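Local coordinates for possible substrate binding protein of ABC transporter system (Rhodopseudomonas palustris, PDB 3N0X) that probably binds branched-chain amino acids or related small ligands as the substrate-binding component of an ABC transporter, in the manner of leucine-binding proteins, at residues 45-50 / 294-299; 85-90 / 112-117; 97-102 / 312-317. All blocks are in the same frame, centred on the assembly; numbering follows the deposited sequence.

Interaction 1 of 3, residues 45-50 / 294-299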
loop_
_atom_site.group_PDB
_atom_site.type_symbol
_atom_site.label_atom_id
_atom_site.label_comp_id
_atom_site.label_asym_id
_atom_site.label_seq_id
_atom_site.Cartn_x
_atom_site.Cartn_y
_atom_site.Cartn_z
ATOM N N ARG A 45 -15.258 -27.160 -1.098
ATOM C CA ARG A 45 -16.160 -26.036 -0.923
ATOM C C ARG A 45 -16.131 -25.171 -2.164
ATOM O O ARG A 45 -15.057 -24.754 -2.588
ATOM C CB ARG A 45 -15.715 -25.157 0.272
ATOM C CG ARG A 45 -15.576 -25.846 1.659
ATOM C CD ARG A 45 -15.282 -24.773 2.781
ATOM N NE ARG A 45 -14.805 -25.343 4.060
ATOM C CZ ARG A 45 -13.579 -25.838 4.264
ATOM N NH1 ARG A 45 -12.678 -25.867 3.280
ATOM N NH2 ARG A 45 -13.247 -26.320 5.451
ATOM N N LYS A 46 -17.294 -24.854 -2.716
ATOM C CA LYS A 46 -17.375 -23.896 -3.810
ATOM C C LYS A 46 -17.147 -22.497 -3.226
ATOM O O LYS A 46 -17.713 -22.147 -2.201
ATOM C CB LYS A 46 -18.720 -23.976 -4.540
ATOM C CG LYS A 46 -19.094 -22.779 -5.482
ATOM C CD LYS A 46 -18.155 -22.475 -6.639
ATOM C CE LYS A 46 -17.641 -23.721 -7.340
ATOM N NZ LYS A 46 -16.911 -23.434 -8.587
ATOM N N ILE A 47 -16.294 -21.718 -3.872
ATOM C CA ILE A 47 -16.014 -20.342 -3.394
ATOM C C ILE A 47 -16.996 -19.396 -4.056
ATOM O O ILE A 47 -17.102 -19.383 -5.265
ATOM C CB ILE A 47 -14.584 -19.892 -3.710
ATOM C CG1 ILE A 47 -13.596 -20.919 -3.154
ATOM C CG2 ILE A 47 -14.342 -18.459 -3.166
ATOM C CD1 ILE A 47 -12.121 -20.648 -3.391
ATOM N N VAL A 48 -17.706 -18.614 -3.238
ATOM C CA VAL A 48 -18.670 -17.620 -3.719
ATOM C C VAL A 48 -18.277 -16.261 -3.147
ATOM O O VAL A 48 -18.066 -16.122 -1.952
ATOM C CB VAL A 48 -20.127 -17.983 -3.279
ATOM C CG1 VAL A 48 -21.137 -16.882 -3.681
ATOM C CG2 VAL A 48 -20.512 -19.361 -3.861
ATOM N N VAL A 49 -18.155 -15.282 -4.026
ATOM C CA VAL A 49 -17.847 -13.931 -3.624
ATOM C C VAL A 49 -19.087 -13.061 -3.705
ATOM O O VAL A 49 -19.747 -13.030 -4.742
ATOM C CB VAL A 49 -16.758 -13.338 -4.492
ATOM C CG1 VAL A 49 -16.519 -11.883 -4.132
ATOM C CG2 VAL A 49 -15.465 -14.155 -4.301
ATOM N N ILE A 50 -19.394 -12.403 -2.583
ATOM C CA ILE A 50 -20.497 -11.455 -2.429
ATOM C C ILE A 50 -19.871 -10.071 -2.370
ATOM O O ILE A 50 -19.083 -9.847 -1.456
ATOM C CB ILE A 50 -21.202 -11.698 -1.062
ATOM C CG1 ILE A 50 -21.762 -13.123 -0.987
ATOM C CG2 ILE A 50 -22.317 -10.674 -0.814
ATOM C CD1 ILE A 50 -22.481 -13.504 -2.243
ATOM N N ALA A 294 -4.320 -14.919 0.690
ATOM C CA ALA A 294 -4.390 -15.019 2.143
ATOM C C ALA A 294 -5.600 -15.876 2.584
ATOM O O ALA A 294 -5.478 -16.759 3.425
ATOM C CB ALA A 294 -4.482 -13.639 2.760
ATOM N N VAL A 295 -6.772 -15.627 1.999
ATOM C CA VAL A 295 -7.993 -16.368 2.383
ATOM C C VAL A 295 -7.849 -17.844 2.054
ATOM O O VAL A 295 -8.124 -18.698 2.901
ATOM C CB VAL A 295 -9.277 -15.781 1.712
ATOM C CG1 VAL A 295 -10.493 -16.726 1.969
ATOM C CG2 VAL A 295 -9.566 -14.362 2.192
ATOM N N VAL A 296 -7.404 -18.186 0.840
ATOM C CA VAL A 296 -7.330 -19.574 0.445
ATOM C C VAL A 296 -6.280 -20.304 1.297
ATOM O O VAL A 296 -6.516 -21.417 1.752
ATOM C CB VAL A 296 -7.042 -19.715 -1.047
ATOM C CG1 VAL A 296 -6.685 -21.182 -1.400
ATOM C CG2 VAL A 296 -8.246 -19.213 -1.856
ATOM N N THR A 297 -5.130 -19.675 1.537
ATOM C CA THR A 297 -4.063 -20.283 2.316
ATOM C C THR A 297 -4.547 -20.514 3.775
ATOM O O THR A 297 -4.298 -21.592 4.339
ATOM C CB THR A 297 -2.843 -19.395 2.273
ATOM O OG1 THR A 297 -2.448 -19.207 0.902
ATOM C CG2 THR A 297 -1.682 -20.001 3.055
ATOM N N ALA A 298 -5.294 -19.543 4.323
ATOM C CA ALA A 298 -5.821 -19.662 5.700
ATOM C C ALA A 298 -6.831 -20.785 5.835
ATOM O O ALA A 298 -6.744 -21.614 6.784
ATOM C CB ALA A 298 -6.447 -18.364 6.168
ATOM N N VAL A 299 -7.771 -20.842 4.898
ATOM C CA VAL A 299 -8.843 -21.850 4.983
ATOM C C VAL A 299 -8.269 -23.243 4.764
ATOM O O VAL A 299 -8.641 -24.195 5.469
ATOM C CB VAL A 299 -10.031 -21.533 4.021
ATOM C CG1 VAL A 299 -11.052 -22.664 3.977
ATOM C CG2 VAL A 299 -10.710 -20.211 4.372
HETATM O O HOH W 1 -10.235 -26.319 4.091
#
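R45 opens the strand 45-53 and touches V299, in the last turn of helix 283-302, in two ways. Its side chain starts with CG opposite the carbonyl carbon (chi1 -57°) and runs extended as far as NE, which carries the guanidinium from the strand across to the end of the helix. There one face of the flat group lies against V299, with NH1 3.7 Å from V299 CG1, and the two side chains run past each other at a slant. The polar part of the contact uses a water. NH1 of R45 donates to it over 2.6 Å, and the water sits at the guanidinium edge, in the plane of the group. The water in turn donates a hydrogen bond to V299 O, 3.0 Å away. V299 thus meets the arginine through a methyl over the face and, by way of the water, through its carbonyl at the edge.

Two residues on, I47 points its side chain at the same helix. Its outer chain is stretched (chi2 179°), and CD1 comes to 4.4 Å from V296 CG2, a loose apolar contact one helical turn before V299. Other groups complete this layer: L32 and L42 also touch V296, I7 and T36 touch I47, and L5 and L42 touch V299.

Strand 45-53 belongs to the mixed six-stranded sheet of one lobe of the periplasmic binding protein fold, and helix 283-302 packs on a face of that sheet. The contact grades from a greasy interior at I47 to a hydrated edge at R45. Since V299 O belongs to the C-terminal turn of its helix, the positive guanidinium probably meets a carbonyl end of favourable polarity, and the water spans a gap too wide for a direct bond.

Interaction 2 of 3, residues 85-90 / 112-117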
loop_
_atom_site.group_PDB
_atom_site.type_symbol
_atom_site.label_atom_id
_atom_site.label_comp_id
_atom_site.label_asym_id
_atom_site.label_seq_id
_atom_site.Cartn_x
_atom_site.Cartn_y
_atom_site.Cartn_z
ATOM N N ALA A 85 -13.656 4.521 5.935
ATOM C CA ALA A 85 -14.665 3.472 5.962
ATOM C C ALA A 85 -14.120 2.204 6.668
ATOM O O ALA A 85 -14.817 1.584 7.450
ATOM C CB ALA A 85 -15.159 3.123 4.513
ATOM N N ALA A 86 -12.890 1.815 6.372
ATOM C CA ALA A 86 -12.303 0.629 6.990
ATOM C C ALA A 86 -12.202 0.785 8.508
ATOM O O ALA A 86 -12.516 -0.159 9.252
ATOM C CB ALA A 86 -10.938 0.323 6.365
ATOM N N LEU A 87 -11.789 1.961 8.972
ATOM C CA LEU A 87 -11.684 2.204 10.422
ATOM C C LEU A 87 -13.061 2.082 11.100
ATOM O O LEU A 87 -13.187 1.473 12.182
ATOM C CB LEU A 87 -11.072 3.580 10.673
ATOM C CG LEU A 87 -9.573 3.654 10.532
ATOM C CD1 LEU A 87 -9.108 5.109 10.159
ATOM C CD2 LEU A 87 -8.888 3.063 11.836
ATOM N N ALA A 88 -14.104 2.586 10.440
ATOM C CA ALA A 88 -15.456 2.477 10.960
ATOM C C ALA A 88 -15.923 1.035 11.030
ATOM O O ALA A 88 -16.743 0.679 11.880
ATOM C CB ALA A 88 -16.460 3.278 10.104
ATOM N N ASP A 89 -15.416 0.218 10.119
ATOM C CA ASP A 89 -15.821 -1.178 10.036
ATOM C C ASP A 89 -15.171 -2.103 11.071
ATOM O O ASP A 89 -15.685 -3.186 11.307
ATOM C CB ASP A 89 -15.500 -1.750 8.656
ATOM C CG ASP A 89 -16.328 -1.166 7.560
ATOM O OD1 ASP A 89 -17.357 -0.518 7.849
ATOM O OD2 ASP A 89 -15.875 -1.297 6.387
ATOM N N LEU A 90 -14.038 -1.704 11.651
ATOM C CA LEU A 90 -13.300 -2.645 12.494
ATOM C C LEU A 90 -14.162 -3.199 13.657
ATOM O O LEU A 90 -14.158 -4.392 13.907
ATOM C CB LEU A 90 -11.996 -2.038 13.011
ATOM C CG LEU A 90 -11.113 -1.393 11.946
ATOM C CD1 LEU A 90 -9.823 -0.862 12.633
ATOM C CD2 LEU A 90 -10.760 -2.318 10.804
ATOM N N GLY A 112 -3.003 -0.439 14.576
ATOM C CA GLY A 112 -2.453 0.237 15.730
ATOM C C GLY A 112 -3.497 0.455 16.804
ATOM O O GLY A 112 -4.075 -0.488 17.323
ATOM N N GLU A 113 -3.762 1.729 17.083
ATOM C CA GLU A 113 -4.632 2.143 18.175
ATOM C C GLU A 113 -6.059 1.631 18.036
ATOM O O GLU A 113 -6.741 1.429 19.041
ATOM C CB GLU A 113 -4.671 3.688 18.244
ATOM C CG GLU A 113 -3.340 4.337 18.656
ATOM N N LYS A 114 -6.505 1.416 16.795
ATOM C CA LYS A 114 -7.903 1.043 16.545
ATOM C C LYS A 114 -8.067 -0.428 16.187
ATOM O O LYS A 114 -9.162 -0.897 15.870
ATOM C CB LYS A 114 -8.475 1.907 15.416
ATOM C CG LYS A 114 -8.502 3.381 15.757
ATOM C CD LYS A 114 -9.372 3.689 16.917
ATOM C CE LYS A 114 -9.261 5.142 17.351
ATOM N NZ LYS A 114 -10.030 5.351 18.623
ATOM N N TRP A 115 -6.967 -1.165 16.254
ATOM C CA TRP A 115 -6.969 -2.583 15.923
ATOM C C TRP A 115 -7.765 -3.439 16.923
ATOM O O TRP A 115 -7.906 -3.093 18.097
ATOM C CB TRP A 115 -5.509 -3.076 15.919
ATOM C CG TRP A 115 -5.302 -4.504 15.679
ATOM C CD1 TRP A 115 -5.211 -5.122 14.474
ATOM C CD2 TRP A 115 -5.072 -5.500 16.671
ATOM N NE1 TRP A 115 -4.967 -6.465 14.659
ATOM C CE2 TRP A 115 -4.892 -6.724 15.997
ATOM C CE3 TRP A 115 -5.066 -5.492 18.071
ATOM C CZ2 TRP A 115 -4.661 -7.917 16.672
ATOM C CZ3 TRP A 115 -4.853 -6.697 18.749
ATOM C CH2 TRP A 115 -4.635 -7.884 18.033
ATOM N N ASN A 116 -8.283 -4.546 16.424
ATOM C CA ASN A 116 -8.762 -5.637 17.277
ATOM C C ASN A 116 -8.376 -6.990 16.668
ATOM O O ASN A 116 -7.945 -7.054 15.505
ATOM C CB ASN A 116 -10.256 -5.514 17.562
ATOM C CG ASN A 116 -11.112 -5.834 16.382
ATOM O OD1 ASN A 116 -11.115 -6.973 15.894
ATOM N ND2 ASN A 116 -11.875 -4.840 15.907
ATOM N N ARG A 117 -8.505 -8.034 17.479
ATOM C CA ARG A 117 -8.021 -9.368 17.133
ATOM C C ARG A 117 -8.618 -9.992 15.866
ATOM O O ARG A 117 -8.062 -10.938 15.333
ATOM C CB ARG A 117 -8.211 -10.332 18.317
ATOM C CG ARG A 117 -9.660 -10.621 18.634
ATOM C CD ARG A 117 -9.840 -11.222 19.994
ATOM N NE ARG A 117 -9.192 -12.530 20.074
ATOM C CZ ARG A 117 -9.751 -13.672 19.699
ATOM N NH1 ARG A 117 -11.001 -13.708 19.248
ATOM N NH2 ARG A 117 -9.059 -14.806 19.779
#
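A type I beta turn from G112 to W115, in the loop leading to strand 119-121, and the residue that follows it set K114 and N116 against L87 and L90 of helix 83-96. The polar link is N116 ND2 to L90 O, 3.1 Å, with an N-H...O angle of 150°. The acceptor lies almost in the plane of the amide, yet the donor stands well above the L90 carbonyl plane, at a C=O...N angle of 106°, so it uses no lone pair. N116 has CG between its backbone N and carbonyl carbon (chi1 72°), and its OD1 takes the amide N of Y118 in an Asx turn. Bonds at both ends of the amide should hold its rotation. Beside this link the L90 methyl CD1 comes close to a carbonyl oxygen, K114 O, at 3.3 Å, and L87 CD2 makes an apolar contact with K114 CB at 3.8 Å. The L87 and K114 side chains cross at about a right angle, and the lysine's far end leads away.

Within the fold, this loop lies along one flank of helix 83-96, while A85, A88 and D89 turn to helix 58-70. W115, which leans away from L90, stacks edge-to-face with H333.

Interaction 3 of 3, residues 97-102 / 312-317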
loop_
_atom_site.group_PDB
_atom_site.type_symbol
_atom_site.label_atom_id
_atom_site.label_comp_id
_atom_site.label_asym_id
_atom_site.label_seq_id
_atom_site.Cartn_x
_atom_site.Cartn_y
_atom_site.Cartn_z
ATOM N N LYS A 97 -17.818 -11.399 15.530
ATOM C CA LYS A 97 -16.797 -12.435 15.727
ATOM C C LYS A 97 -16.429 -13.100 14.403
ATOM O O LYS A 97 -16.397 -14.309 14.282
ATOM C CB LYS A 97 -17.206 -13.462 16.785
ATOM C CG LYS A 97 -17.356 -12.878 18.180
ATOM C CD LYS A 97 -17.674 -13.945 19.204
ATOM C CE LYS A 97 -17.807 -13.362 20.617
ATOM N NZ LYS A 97 -18.060 -14.472 21.588
ATOM N N LYS A 98 -16.137 -12.247 13.421
ATOM C CA LYS A 98 -15.714 -12.680 12.099
ATOM C C LYS A 98 -14.513 -11.831 11.656
ATOM O O LYS A 98 -14.366 -10.677 12.047
ATOM C CB LYS A 98 -16.891 -12.639 11.107
ATOM C CG LYS A 98 -17.908 -13.783 11.303
ATOM C CD LYS A 98 -18.906 -13.876 10.155
ATOM C CE LYS A 98 -19.867 -15.074 10.266
ATOM N NZ LYS A 98 -21.037 -15.018 9.336
ATOM N N ILE A 99 -13.646 -12.427 10.853
ATOM C CA ILE A 99 -12.445 -11.754 10.402
ATOM C C ILE A 99 -12.751 -10.743 9.297
ATOM O O ILE A 99 -13.571 -10.994 8.406
ATOM C CB ILE A 99 -11.410 -12.790 9.940
ATOM C CG1 ILE A 99 -10.846 -13.524 11.183
ATOM C CG2 ILE A 99 -10.278 -12.121 9.138
ATOM C CD1 ILE A 99 -10.160 -14.790 10.810
ATOM N N LEU A 100 -12.037 -9.628 9.345
ATOM C CA LEU A 100 -11.970 -8.663 8.258
ATOM C C LEU A 100 -10.504 -8.564 7.838
ATOM O O LEU A 100 -9.642 -8.236 8.659
ATOM C CB LEU A 100 -12.478 -7.314 8.718
ATOM C CG LEU A 100 -12.345 -6.176 7.687
ATOM C CD1 LEU A 100 -13.158 -6.411 6.414
ATOM C CD2 LEU A 100 -12.728 -4.847 8.318
ATOM N N ILE A 101 -10.233 -8.859 6.570
ATOM C CA ILE A 101 -8.904 -8.686 5.984
ATOM C C ILE A 101 -8.938 -7.328 5.308
ATOM O O ILE A 101 -9.716 -7.080 4.374
ATOM C CB ILE A 101 -8.548 -9.777 4.944
ATOM C CG1 ILE A 101 -8.408 -11.155 5.642
ATOM C CG2 ILE A 101 -7.258 -9.377 4.215
ATOM C CD1 ILE A 101 -8.361 -12.326 4.648
ATOM N N VAL A 102 -8.124 -6.418 5.807
ATOM C CA VAL A 102 -8.143 -5.047 5.322
ATOM C C VAL A 102 -7.293 -4.940 4.062
ATOM O O VAL A 102 -6.102 -5.289 4.057
ATOM C CB VAL A 102 -7.717 -4.041 6.403
ATOM C CG1 VAL A 102 -7.660 -2.591 5.787
ATOM C CG2 VAL A 102 -8.709 -4.136 7.604
ATOM N N ALA A 312 -5.987 -18.450 14.599
ATOM C CA ALA A 312 -4.838 -19.250 15.010
ATOM C C ALA A 312 -3.997 -19.644 13.815
ATOM O O ALA A 312 -2.755 -19.678 13.898
ATOM C CB ALA A 312 -5.285 -20.519 15.811
ATOM N N ALA A 313 -4.670 -19.972 12.716
ATOM C CA ALA A 313 -3.977 -20.350 11.484
ATOM C C ALA A 313 -3.248 -19.145 10.854
ATOM O O ALA A 313 -2.096 -19.292 10.390
ATOM C CB ALA A 313 -4.979 -20.948 10.478
HETATM N N MSE A 314 -3.879 -17.975 10.894
HETATM C CA MSE A 314 -3.374 -16.790 10.198
HETATM C C MSE A 314 -2.242 -16.046 10.929
HETATM O O MSE A 314 -1.405 -15.418 10.272
HETATM C CB MSE A 314 -4.533 -15.831 9.884
HETATM C CG MSE A 314 -5.459 -16.426 8.853
HETATM SE SE MSE A 314 -7.088 -15.440 8.693
HETATM C CE MSE A 314 -6.537 -13.880 7.791
ATOM N N GLU A 315 -2.188 -16.138 12.266
ATOM C CA GLU A 315 -1.133 -15.450 13.017
ATOM C C GLU A 315 0.216 -16.082 12.690
ATOM O O GLU A 315 0.429 -17.280 12.935
ATOM C CB GLU A 315 -1.407 -15.539 14.539
ATOM C CG GLU A 315 -2.527 -14.597 14.947
ATOM C CD GLU A 315 -2.660 -14.413 16.471
ATOM O OE1 GLU A 315 -2.143 -15.276 17.241
ATOM O OE2 GLU A 315 -3.316 -13.418 16.862
ATOM N N GLY A 316 1.137 -15.283 12.123
ATOM C CA GLY A 316 2.466 -15.798 11.743
ATOM C C GLY A 316 2.473 -16.541 10.405
ATOM O O GLY A 316 3.492 -17.140 10.054
HETATM N N MSE A 317 1.348 -16.534 9.700
HETATM C CA MSE A 317 1.176 -17.324 8.476
HETATM C C MSE A 317 1.833 -16.658 7.273
HETATM O O MSE A 317 1.498 -15.517 6.937
HETATM C CB MSE A 317 -0.303 -17.535 8.160
HETATM C CG MSE A 317 -0.567 -18.585 7.083
HETATM SE SE MSE A 317 -2.440 -18.640 6.603
HETATM C CE MSE A 317 -2.483 -17.106 5.510
#
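M314 O accepts the backbone N of M317 at 3.0 Å, closing the type II turn in which G316 takes its positive phi (81°), and the residue giving that carbonyl also makes the contact with I99 and I101. M314 is a selenomethionine. Its side chain leaves the end of helix 307-314 toward strand 100-102, runs extended through chi2 (168°), and then bends at the selenium. The bend divides the work between two isoleucines. The selenium itself meets the first, with SE 3.8 Å from I99 CD1, where the two chains lie antiparallel as they pass. The terminal methyl, swung aside by the bend, settles against the second: CE is 3.9 Å from I101 CG1 and 4.0 Å from I101 CD1, the side chains lying obliquely to one another. One flexible, polarisable chain thus touches both isoleucines, its selenium on one and its methyl on the other. All three residues are buried, and the forces across this contact are dispersion and the exclusion of water.

Backbone bonds fix the isoleucines' strand in the sheet: I99 and I101 both pair with A77 of strand 76-79, I101 pairs also with G79, and the I99 carbonyl receives the hydroxyl of Y69.

Helix 83-96 is closed by a Schellman motif, with K97, of positive phi, the first residue beyond it, and the chain then enters strand 100-102 to complete a beta-alpha-beta unit with strand 76-79. Helix 307-314 lies over the strand: T307, L310 and I311 join M314 around I99. F120 of the edge strand 119-121 touches both I99 and M314. Helix 283-302 also packs here, with A298 against M314 and V295 against I101.

How the interactions relate
From the N terminus, residues 45-50 come first, and interaction 1 closes a long loop when the chain returns at 294-299. Interaction 2, nested inside it, closes a short loop of 21 residues. Residues 97-102 of interaction 3 fall between the two segments of interaction 2, and their partner 312-317 lies beyond 299, so interaction 3 closes a loop of 209 residues and crosses both others. Interactions 1 and 3 bring the consecutive helices 283-302 and 307-314 onto the same mixed sheet, and they touch where A298 CA meets M317 SE at 3.6 Å. Interaction 2 ties helix 83-96 to the loop before strand 119-121; L90 and D89 pack on L100. Interactions 1 and 2 do not touch.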